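Local coordinates for protein L-Ribose isomerase (Acinetobacter, PDB 4Q0Q) that probably interconverts L-ribose and L-ribulose as an aldose-ketose isomerase, with a cobalt ion and L-ribulose bound in its active site, at residues A[72-77]-A[112-117]; A[103-108]-A[210-215]; A[130-135]-A[183-188]. All coordinates share one frame; numbering follows the deposited sequence.

Contacts 1 and 2 lie in the core, and each brings residues up to the same bound L-ribulofuranose; contact 3 is farther out and partly exposed. Strands 73-82 and 101-108 are neighbours in one antiparallel sheet, and M74 CE packs on M106 SD where contacts 1 and 2 meet. Contact 1 passes from that sheet to the other, through sulfur packing and a carboxylate set against a proline, beside the metal site, whereas contact 2 is a regular antiparallel pairing. Contact 3 pairs two strands of the second sheet through fewer backbone bonds and a salt-bridge network of E132, E134, R183 and R185 that runs from the surface inward. L211 CD1 of contact 2 packs against M133 CB of contact 3.

Contact 1. Residues A[72-77]-A[112-117]; sequences EAMIIF and KFCPPH. With CO (cobalt (II) ion), chain B; RUU (alpha-L-ribulofuranose), chain C; RUU (alpha-L-ribulofuranose), chain D.
M74 and C114 meet sulfur to sulfur, M74 SD to C114 SG at 3.6 Å, in the main apolar touch between 72-77 and 112-117. The M74 chain starts between its backbone N and carbonyl carbon (chi1 76°) and bends at chi3, which lays CE as well as SD against C114. F201 packs on both residues and M106 on M74. At the other end of the contact, the E72 carboxylate abuts P115, the side chains crossing at a slant, with OE1 of E72 3.2 Å from CB of P115. Its charge is met outside the two segments, by R171 in a salt bridge and by the hydroxyl of Y175. Backbone contact is slight: a CA-H...O approach from E72 CA to F113 O, 3.4 Å. Within 112-117, H117 ND1 donates to P115 O over 2.7 Å, close to the imidazole plane and nearly straight at 165°. The bond helps hold the ring's rotation with H117 NE2 2.3 Å from the cobalt ion, the P115 carbonyl acting as second shell. The sugar binds the same ion through O1 and O2, while C114 SG and I76 CD1 lie against its ring. With H119, E124 and H199 completing the protein ligands, this is the three-histidine, one-glutamate metal site characteristic of cupin-type beta-barrels.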
loop_
_atom_site.group_PDB
_atom_site.type_symbol
_atom_site.label_atom_id
_atom_site.label_comp_id
_atom_site.label_asym_id
_atom_site.label_seq_id
_atom_site.Cartn_x
_atom_site.Cartn_y
_atom_site.Cartn_z
ATOM N N GLU A 72 -28.090 4.926 -6.745
ATOM C CA GLU A 72 -27.413 3.957 -7.582
ATOM C C GLU A 72 -26.477 4.681 -8.545
ATOM O O GLU A 72 -26.883 5.199 -9.595
ATOM C CB GLU A 72 -28.455 3.098 -8.318
ATOM C CG GLU A 72 -29.510 2.532 -7.346
ATOM C CD GLU A 72 -30.520 1.580 -7.983
ATOM O OE1 GLU A 72 -30.767 1.669 -9.207
ATOM O OE2 GLU A 72 -31.085 0.748 -7.240
ATOM N N ALA A 73 -25.213 4.729 -8.140
ATOM C CA ALA A 73 -24.147 5.366 -8.897
ATOM C C ALA A 73 -22.841 4.733 -8.423
ATOM O O ALA A 73 -22.744 4.283 -7.279
ATOM C CB ALA A 73 -24.125 6.859 -8.622
ATOM N N MET A 74 -21.840 4.715 -9.296
ATOM C CA MET A 74 -20.556 4.127 -8.945
ATOM C C MET A 74 -19.510 4.473 -9.982
ATOM O O MET A 74 -19.817 4.983 -11.059
ATOM C CB MET A 74 -20.677 2.606 -8.881
ATOM C CG MET A 74 -20.724 1.957 -10.259
ATOM S SD MET A 74 -21.265 0.240 -10.233
ATOM C CE MET A 74 -19.814 -0.558 -9.537
ATOM N N ILE A 75 -18.262 4.170 -9.649
ATOM C CA ILE A 75 -17.164 4.413 -10.552
ATOM C C ILE A 75 -16.541 3.067 -10.883
ATOM O O ILE A 75 -16.439 2.192 -10.022
ATOM C CB ILE A 75 -16.109 5.343 -9.907
ATOM C CG1 ILE A 75 -16.645 6.775 -9.904
ATOM C CG2 ILE A 75 -14.770 5.238 -10.652
ATOM C CD1 ILE A 75 -15.759 7.762 -9.210
ATOM N N ILE A 76 -16.159 2.901 -12.142
ATOM C CA ILE A 76 -15.524 1.677 -12.592
ATOM C C ILE A 76 -14.365 2.007 -13.524
ATOM O O ILE A 76 -14.535 2.697 -14.532
ATOM C CB ILE A 76 -16.504 0.762 -13.353
ATOM C CG1 ILE A 76 -17.644 0.324 -12.428
ATOM C CG2 ILE A 76 -15.753 -0.448 -13.908
ATOM C CD1 ILE A 76 -18.697 -0.541 -13.099
ATOM N N PHE A 77 -13.183 1.518 -13.172
ATOM C CA PHE A 77 -11.991 1.712 -13.981
ATOM C C PHE A 77 -11.635 0.338 -14.523
ATOM O O PHE A 77 -11.198 -0.534 -13.777
ATOM C CB PHE A 77 -10.843 2.252 -13.130
ATOM C CG PHE A 77 -11.057 3.661 -12.644
ATOM C CD1 PHE A 77 -11.214 4.706 -13.552
ATOM C CD2 PHE A 77 -11.069 3.947 -11.284
ATOM C CE1 PHE A 77 -11.376 6.022 -13.108
ATOM C CE2 PHE A 77 -11.230 5.256 -10.829
ATOM C CZ PHE A 77 -11.383 6.296 -11.746
ATOM N N LYS A 112 -24.224 4.234 -1.331
ATOM C CA LYS A 112 -24.547 4.083 -2.743
ATOM C C LYS A 112 -24.518 2.622 -3.200
ATOM O O LYS A 112 -23.864 1.770 -2.585
ATOM C CB LYS A 112 -23.597 4.942 -3.587
ATOM C CG LYS A 112 -23.518 6.421 -3.139
ATOM C CD LYS A 112 -24.771 7.204 -3.470
ATOM C CE LYS A 112 -24.652 8.691 -3.105
ATOM N NZ LYS A 112 -24.821 8.999 -1.662
ATOM N N PHE A 113 -25.228 2.338 -4.289
ATOM C CA PHE A 113 -25.336 0.975 -4.810
ATOM C C PHE A 113 -24.943 0.734 -6.255
ATOM O O PHE A 113 -25.013 1.624 -7.103
ATOM C CB PHE A 113 -26.794 0.466 -4.758
ATOM C CG PHE A 113 -27.397 0.371 -3.389
ATOM C CD1 PHE A 113 -27.783 1.513 -2.694
ATOM C CD2 PHE A 113 -27.647 -0.875 -2.824
ATOM C CE1 PHE A 113 -28.413 1.408 -1.459
ATOM C CE2 PHE A 113 -28.277 -0.993 -1.591
ATOM C CZ PHE A 113 -28.662 0.147 -0.905
ATOM N N CYS A 114 -24.540 -0.509 -6.509
ATOM C CA CYS A 114 -24.325 -1.002 -7.855
ATOM C C CYS A 114 -25.676 -1.742 -7.815
ATOM O O CYS A 114 -25.827 -2.722 -7.081
ATOM C CB CYS A 114 -23.192 -2.017 -7.938
ATOM S SG CYS A 114 -23.098 -2.763 -9.580
ATOM N N PRO A 115 -26.678 -1.265 -8.572
ATOM C CA PRO A 115 -28.039 -1.817 -8.644
ATOM C C PRO A 115 -28.274 -3.246 -9.142
ATOM O O PRO A 115 -27.477 -3.804 -9.890
ATOM C CB PRO A 115 -28.761 -0.796 -9.513
ATOM C CG PRO A 115 -27.701 -0.465 -10.517
ATOM C CD PRO A 115 -26.474 -0.272 -9.645
ATOM N N PRO A 116 -29.413 -3.841 -8.738
ATOM C CA PRO A 116 -29.834 -5.199 -9.103
ATOM C C PRO A 116 -29.764 -5.491 -10.597
ATOM O O PRO A 116 -30.306 -4.747 -11.414
ATOM C CB PRO A 116 -31.265 -5.263 -8.579
ATOM C CG PRO A 116 -31.187 -4.449 -7.330
ATOM C CD PRO A 116 -30.373 -3.242 -7.793
ATOM N N HIS A 117 -29.102 -6.589 -10.946
ATOM C CA HIS A 117 -28.962 -6.987 -12.338
ATOM C C HIS A 117 -28.365 -8.380 -12.400
ATOM O O HIS A 117 -27.910 -8.911 -11.391
ATOM C CB HIS A 117 -28.036 -6.020 -13.092
ATOM C CG HIS A 117 -26.602 -6.082 -12.650
ATOM N ND1 HIS A 117 -26.157 -5.520 -11.473
ATOM C CD2 HIS A 117 -25.520 -6.668 -13.218
ATOM C CE1 HIS A 117 -24.864 -5.755 -11.335
ATOM N NE2 HIS A 117 -24.454 -6.451 -12.380
HETATM CO CO CO B . -22.527 -7.749 -12.427
HETATM C C1 RUU C . -20.570 -5.684 -11.157
HETATM O O1 RUU C . -21.595 -6.554 -10.688
HETATM C C2 RUU C . -20.902 -5.155 -12.533
HETATM O O2 RUU C . -21.110 -6.235 -13.434
HETATM C C3 RUU C . -19.880 -4.194 -13.121
HETATM O O3 RUU C . -18.955 -4.900 -13.931
HETATM C C4 RUU C . -20.757 -3.293 -13.998
HETATM O O4 RUU C . -20.985 -3.937 -15.245
HETATM C C5 RUU C . -22.075 -3.229 -13.233
HETATM O O5 RUU C . -22.131 -4.422 -12.431
HETATM C C1 RUU D . -13.636 1.999 -17.277
HETATM O O1 RUU D . -12.550 2.897 -17.471
HETATM C C2 RUU D . -14.840 2.376 -18.127
HETATM O O2 RUU D . -15.676 3.276 -17.417
HETATM C C3 RUU D . -15.662 1.176 -18.593
HETATM O O3 RUU D . -16.868 1.107 -17.849
HETATM C C4 RUU D . -15.975 1.467 -20.062
HETATM O O4 RUU D . -17.262 2.057 -20.169
HETATM C C5 RUU D . -14.917 2.480 -20.497
HETATM O O5 RUU D . -14.357 3.048 -19.301
#

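Contact 2. Residues A[103-108]-A[210-215]; sequences DKLMIV and PLVVRE. With RUU (alpha-L-ribulofuranose), chain C.
K104 and E215 cross on the sugar-facing side of the sheet, where K104 NZ is modelled 2.7 Å from E215 OE2 in a salt bridge, although the NZ position should be taken with caution. K104 reaches it by curling: CG sits between the backbone N and the carbonyl carbon (chi1 74°), and bends at chi2 and chi3 bring CD and CE alongside the carboxylate. E215 instead runs out extended, CG opposite its backbone N (chi1 175°), which carries OE1 to 3.0 Å from sugar C1; sugar O3 gives OE2 a weak hydrogen bond. M106 lies beside it, M106 CE bent back to 3.6 Å from E215 OE1. On the other face L105 CD1 meets V212 CG1 at 3.6 Å, and I107 CG2 rests beside P210 CB. D103 OD2 comes to the edge of the R214 guanidinium, 3.3 Å from R214 NH2, a salt bridge with a weak hydrogen bond, the two planes nearly perpendicular; D103 also binds Y38, and R214 pairs with E127 of the second subunit. Six backbone bonds join K104 with E215, M106 with V213 and V108 with L211. These are adjacent antiparallel strands of a cupin-like barrel, one face lining the sugar pocket and the other partly covered by helix 19-35.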
loop_
_atom_site.group_PDB
_atom_site.type_symbol
_atom_site.label_atom_id
_atom_site.label_comp_id
_atom_site.label_asym_id
_atom_site.label_seq_id
_atom_site.Cartn_x
_atom_site.Cartn_y
_atom_site.Cartn_z
ATOM N N ASP A 103 -10.897 -7.229 -15.898
ATOM C CA ASP A 103 -10.375 -6.779 -14.605
ATOM C C ASP A 103 -10.744 -5.306 -14.456
ATOM O O ASP A 103 -10.508 -4.513 -15.363
ATOM C CB ASP A 103 -8.846 -6.923 -14.578
ATOM C CG ASP A 103 -8.272 -6.888 -13.170
ATOM O OD1 ASP A 103 -8.690 -6.028 -12.371
ATOM O OD2 ASP A 103 -7.386 -7.723 -12.865
ATOM N N LYS A 104 -11.338 -4.936 -13.332
ATOM C CA LYS A 104 -11.702 -3.549 -13.126
ATOM C C LYS A 104 -11.767 -3.208 -11.649
ATOM O O LYS A 104 -11.961 -4.080 -10.804
ATOM C CB LYS A 104 -13.048 -3.238 -13.791
ATOM C CG LYS A 104 -14.262 -3.806 -13.070
ATOM C CD LYS A 104 -15.023 -4.800 -13.948
ATOM C CE LYS A 104 -14.182 -6.037 -14.240
ATOM N NZ LYS A 104 -14.911 -7.064 -15.046
ATOM N N LEU A 105 -11.579 -1.928 -11.347
ATOM C CA LEU A 105 -11.641 -1.449 -9.981
ATOM C C LEU A 105 -12.978 -0.728 -9.852
ATOM O O LEU A 105 -13.311 0.121 -10.680
ATOM C CB LEU A 105 -10.500 -0.474 -9.707
ATOM C CG LEU A 105 -10.337 -0.130 -8.230
ATOM C CD1 LEU A 105 -9.892 -1.385 -7.479
ATOM C CD2 LEU A 105 -9.324 1.001 -8.060
ATOM N N MET A 106 -13.748 -1.078 -8.828
ATOM C CA MET A 106 -15.041 -0.450 -8.625
ATOM C C MET A 106 -15.027 0.351 -7.333
ATOM O O MET A 106 -14.568 -0.125 -6.297
ATOM C CB MET A 106 -16.142 -1.520 -8.600
ATOM C CG MET A 106 -16.167 -2.375 -9.873
ATOM S SD MET A 106 -17.572 -3.525 -9.993
ATOM C CE MET A 106 -17.193 -4.652 -8.674
ATOM N N ILE A 107 -15.508 1.586 -7.410
ATOM C CA ILE A 107 -15.537 2.443 -6.242
ATOM C C ILE A 107 -16.957 2.924 -5.985
ATOM O O ILE A 107 -17.580 3.554 -6.838
ATOM C CB ILE A 107 -14.577 3.643 -6.411
ATOM C CG1 ILE A 107 -13.166 3.117 -6.698
ATOM C CG2 ILE A 107 -14.586 4.510 -5.143
ATOM C CD1 ILE A 107 -12.119 4.191 -6.849
ATOM N N VAL A 108 -17.452 2.596 -4.797
ATOM C CA VAL A 108 -18.799 2.936 -4.372
ATOM C C VAL A 108 -18.753 3.733 -3.077
ATOM O O VAL A 108 -18.151 3.307 -2.091
ATOM C CB VAL A 108 -19.627 1.643 -4.154
ATOM C CG1 VAL A 108 -21.025 1.973 -3.658
ATOM C CG2 VAL A 108 -19.680 0.857 -5.451
ATOM N N PRO A 210 -14.613 5.133 0.888
ATOM C CA PRO A 210 -15.426 4.609 -0.211
ATOM C C PRO A 210 -15.080 3.125 -0.300
ATOM O O PRO A 210 -13.975 2.718 0.078
ATOM C CB PRO A 210 -14.891 5.347 -1.440
ATOM C CG PRO A 210 -14.180 6.559 -0.873
ATOM C CD PRO A 210 -13.569 6.044 0.395
ATOM N N LEU A 211 -16.016 2.319 -0.783
ATOM C CA LEU A 211 -15.754 0.902 -0.953
ATOM C C LEU A 211 -14.932 0.772 -2.239
ATOM O O LEU A 211 -15.282 1.347 -3.265
ATOM C CB LEU A 211 -17.077 0.134 -1.090
ATOM C CG LEU A 211 -17.015 -1.222 -1.804
ATOM C CD1 LEU A 211 -16.180 -2.199 -0.995
ATOM C CD2 LEU A 211 -18.430 -1.758 -1.996
ATOM N N VAL A 212 -13.832 0.032 -2.179
ATOM C CA VAL A 212 -12.997 -0.166 -3.354
ATOM C C VAL A 212 -12.845 -1.667 -3.539
ATOM O O VAL A 212 -12.280 -2.359 -2.684
ATOM C CB VAL A 212 -11.589 0.481 -3.190
ATOM C CG1 VAL A 212 -10.791 0.329 -4.477
ATOM C CG2 VAL A 212 -11.722 1.963 -2.834
ATOM N N VAL A 213 -13.357 -2.173 -4.650
ATOM C CA VAL A 213 -13.287 -3.597 -4.905
ATOM C C VAL A 213 -12.813 -3.937 -6.307
ATOM O O VAL A 213 -13.174 -3.284 -7.289
ATOM C CB VAL A 213 -14.669 -4.269 -4.618
ATOM C CG1 VAL A 213 -15.784 -3.412 -5.174
ATOM C CG2 VAL A 213 -14.731 -5.671 -5.223
ATOM N N ARG A 214 -11.970 -4.957 -6.384
ATOM C CA ARG A 214 -11.464 -5.414 -7.657
ATOM C C ARG A 214 -12.325 -6.568 -8.165
ATOM O O ARG A 214 -12.502 -7.583 -7.484
ATOM C CB ARG A 214 -10.012 -5.901 -7.539
ATOM C CG ARG A 214 -9.488 -6.493 -8.861
ATOM C CD ARG A 214 -8.152 -7.209 -8.695
ATOM N NE ARG A 214 -7.097 -6.311 -8.229
ATOM C CZ ARG A 214 -6.076 -5.901 -8.975
ATOM N NH1 ARG A 214 -5.171 -5.083 -8.457
ATOM N NH2 ARG A 214 -5.952 -6.313 -10.232
ATOM N N GLU A 215 -12.871 -6.411 -9.360
ATOM C CA GLU A 215 -13.656 -7.479 -9.941
ATOM C C GLU A 215 -12.823 -8.179 -11.005
ATOM O O GLU A 215 -12.196 -7.532 -11.848
ATOM C CB GLU A 215 -14.927 -6.939 -10.590
ATOM C CG GLU A 215 -15.714 -8.011 -11.315
ATOM C CD GLU A 215 -16.934 -7.465 -12.015
ATOM O OE1 GLU A 215 -17.875 -7.047 -11.309
ATOM O OE2 GLU A 215 -16.951 -7.448 -13.265
HETATM C C1 RUU C . -20.570 -5.684 -11.157
HETATM O O1 RUU C . -21.595 -6.554 -10.688
HETATM C C2 RUU C . -20.902 -5.155 -12.533
HETATM O O2 RUU C . -21.110 -6.235 -13.434
HETATM C C3 RUU C . -19.880 -4.194 -13.121
HETATM O O3 RUU C . -18.955 -4.900 -13.931
HETATM C C4 RUU C . -20.757 -3.293 -13.998
HETATM O O4 RUU C . -20.985 -3.937 -15.245
HETATM C C5 RUU C . -22.075 -3.229 -13.233
HETATM O O5 RUU C . -22.131 -4.422 -12.431
#

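Contact 3. Residues A[130-135]-A[183-188]; sequences LGEMEV and RLRAGD. With RUU (alpha-L-ribulofuranose), chain J.
R183 reaches across to two glutamates of 130-135, with E132 OE1 at its NE/NH2 edge and E134 OE1 obliquely near NH1. R183 NE gives E132 OE1 a bent bond of 2.6 Å (137° at the hydrogen) and NH2 adds a weak one, so a single oxygen takes both; the carboxylate stands nearly perpendicular to the guanidinium. R183 NH1 lies 3.4 Å from E134 OE1, a second salt bridge, though E134 is held chiefly by Y181 and R202. L184 points to the opposite face, where CG, anti to its carbonyl carbon (chi1 -56°), sends L184 CD1 to 4.1 Å from M133 SD and 4.0 Å from V135 CG2. Its backbone makes the hydrogen-bonded pair with M133, L184 N to M133 O at 2.7 Å and M133 N to L184 O at 2.8 Å. R185 NH1 forms a long ion pair with E132 OE1. From R185 the chain enters a type II turn closed at D188, whose OD2 also accepts the R185 N-H. A186 N reaches G131 O through one water, and G187, at positive phi, lies near another bound L-ribulofuranose. Strand 180-185 is one of the two edge strands of this chain's five-stranded sheet, next to 132-137, with M133 and L184 packed on Y126 and V128 of strand 124-130.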
loop_
_atom_site.group_PDB
_atom_site.type_symbol
_atom_site.label_atom_id
_atom_site.label_comp_id
_atom_site.label_asym_id
_atom_site.label_seq_id
_atom_site.Cartn_x
_atom_site.Cartn_y
_atom_site.Cartn_z
ATOM N N LEU A 130 -10.521 -1.878 -0.129
ATOM C CA LEU A 130 -10.691 -0.895 0.930
ATOM C C LEU A 130 -12.170 -0.855 1.302
ATOM O O LEU A 130 -13.034 -0.972 0.428
ATOM C CB LEU A 130 -10.254 0.484 0.444
ATOM C CG LEU A 130 -10.148 1.563 1.522
ATOM C CD1 LEU A 130 -8.897 1.307 2.363
ATOM C CD2 LEU A 130 -10.088 2.946 0.872
ATOM N N GLY A 131 -12.450 -0.690 2.593
ATOM C CA GLY A 131 -13.821 -0.640 3.059
ATOM C C GLY A 131 -14.424 -2.032 3.149
ATOM O O GLY A 131 -13.704 -3.031 3.217
ATOM N N GLU A 132 -15.749 -2.107 3.157
ATOM C CA GLU A 132 -16.421 -3.396 3.242
ATOM C C GLU A 132 -17.530 -3.428 2.212
ATOM O O GLU A 132 -18.168 -2.406 1.935
ATOM C CB GLU A 132 -16.980 -3.628 4.651
ATOM C CG GLU A 132 -15.909 -3.558 5.737
ATOM C CD GLU A 132 -16.284 -4.305 7.003
ATOM O OE1 GLU A 132 -17.491 -4.448 7.290
ATOM O OE2 GLU A 132 -15.359 -4.741 7.722
ATOM N N MET A 133 -17.750 -4.600 1.638
ATOM C CA MET A 133 -18.753 -4.748 0.605
ATOM C C MET A 133 -19.970 -5.559 1.038
ATOM O O MET A 133 -19.838 -6.675 1.532
ATOM C CB MET A 133 -18.104 -5.396 -0.610
ATOM C CG MET A 133 -18.999 -5.554 -1.814
ATOM S SD MET A 133 -18.143 -6.580 -3.019
ATOM C CE MET A 133 -19.044 -6.229 -4.526
ATOM N N GLU A 134 -21.155 -4.983 0.865
ATOM C CA GLU A 134 -22.382 -5.686 1.209
ATOM C C GLU A 134 -23.029 -6.137 -0.088
ATOM O O GLU A 134 -23.521 -5.324 -0.878
ATOM C CB GLU A 134 -23.333 -4.787 2.010
ATOM C CG GLU A 134 -22.789 -4.413 3.377
ATOM C CD GLU A 134 -23.828 -3.793 4.289
ATOM O OE1 GLU A 134 -24.227 -4.450 5.266
ATOM O OE2 GLU A 134 -24.250 -2.650 4.036
ATOM N N VAL A 135 -23.006 -7.446 -0.305
ATOM C CA VAL A 135 -23.562 -8.044 -1.508
ATOM C C VAL A 135 -24.953 -8.621 -1.246
ATOM O O VAL A 135 -25.179 -9.307 -0.249
ATOM C CB VAL A 135 -22.637 -9.174 -2.030
ATOM C CG1 VAL A 135 -23.127 -9.672 -3.374
ATOM C CG2 VAL A 135 -21.199 -8.662 -2.139
ATOM N N ARG A 183 -21.387 -10.008 3.605
ATOM C CA ARG A 183 -20.564 -8.826 3.804
ATOM C C ARG A 183 -19.122 -9.269 3.592
ATOM O O ARG A 183 -18.633 -10.150 4.296
ATOM C CB ARG A 183 -20.758 -8.281 5.218
ATOM C CG ARG A 183 -19.963 -7.029 5.509
ATOM C CD ARG A 183 -20.743 -6.098 6.422
ATOM N NE ARG A 183 -19.999 -4.882 6.735
ATOM C CZ ARG A 183 -20.530 -3.812 7.320
ATOM N NH1 ARG A 183 -21.818 -3.806 7.649
ATOM N NH2 ARG A 183 -19.773 -2.760 7.594
ATOM N N LEU A 184 -18.451 -8.669 2.615
ATOM C CA LEU A 184 -17.074 -9.038 2.305
ATOM C C LEU A 184 -16.084 -7.994 2.794
ATOM O O LEU A 184 -16.366 -6.793 2.793
ATOM C CB LEU A 184 -16.909 -9.242 0.792
ATOM C CG LEU A 184 -17.842 -10.269 0.139
ATOM C CD1 LEU A 184 -17.624 -10.298 -1.377
ATOM C CD2 LEU A 184 -17.595 -11.639 0.752
ATOM N N ARG A 185 -14.916 -8.461 3.211
ATOM C CA ARG A 185 -13.879 -7.573 3.716
ATOM C C ARG A 185 -12.538 -7.865 3.052
ATOM O O ARG A 185 -12.363 -8.905 2.418
ATOM C CB ARG A 185 -13.753 -7.737 5.236
ATOM C CG ARG A 185 -14.944 -7.217 6.014
ATOM C CD ARG A 185 -14.782 -7.491 7.505
ATOM N NE ARG A 185 -15.296 -8.804 7.873
ATOM C CZ ARG A 185 -16.566 -9.051 8.186
ATOM N NH1 ARG A 185 -17.459 -8.068 8.186
ATOM N NH2 ARG A 185 -16.945 -10.286 8.489
ATOM N N ALA A 186 -11.596 -6.942 3.203
ATOM C CA ALA A 186 -10.268 -7.110 2.624
ATOM C C ALA A 186 -9.605 -8.331 3.248
ATOM O O ALA A 186 -9.652 -8.515 4.459
ATOM C CB ALA A 186 -9.426 -5.866 2.876
ATOM N N GLY A 187 -8.998 -9.172 2.418
ATOM C CA GLY A 187 -8.342 -10.355 2.935
ATOM C C GLY A 187 -9.198 -11.606 2.889
ATOM O O GLY A 187 -8.691 -12.712 3.090
ATOM N N ASP A 188 -10.494 -11.451 2.624
ATOM C CA ASP A 188 -11.377 -12.611 2.557
ATOM C C ASP A 188 -11.104 -13.449 1.319
ATOM O O ASP A 188 -10.427 -13.015 0.388
ATOM C CB ASP A 188 -12.853 -12.190 2.521
ATOM C CG ASP A 188 -13.369 -11.728 3.865
ATOM O OD1 ASP A 188 -12.731 -12.038 4.889
ATOM O OD2 ASP A 188 -14.426 -11.065 3.899
HETATM C C1 RUU J . -2.919 -6.273 4.053
HETATM O O1 RUU J . -3.339 -5.297 4.995
HETATM C C2 RUU J . -4.074 -7.153 3.610
HETATM O O2 RUU J . -5.143 -6.351 3.125
HETATM C C3 RUU J . -4.572 -8.090 4.709
HETATM O O3 RUU J . -5.992 -8.074 4.742
HETATM C C4 RUU J . -4.086 -9.483 4.309
HETATM O O4 RUU J . -5.145 -10.421 4.440
HETATM C C5 RUU J . -3.676 -9.368 2.842
HETATM O O5 RUU J . -3.595 -7.970 2.527
HETATM O O HOH W 1 -11.969 -4.585 4.503
#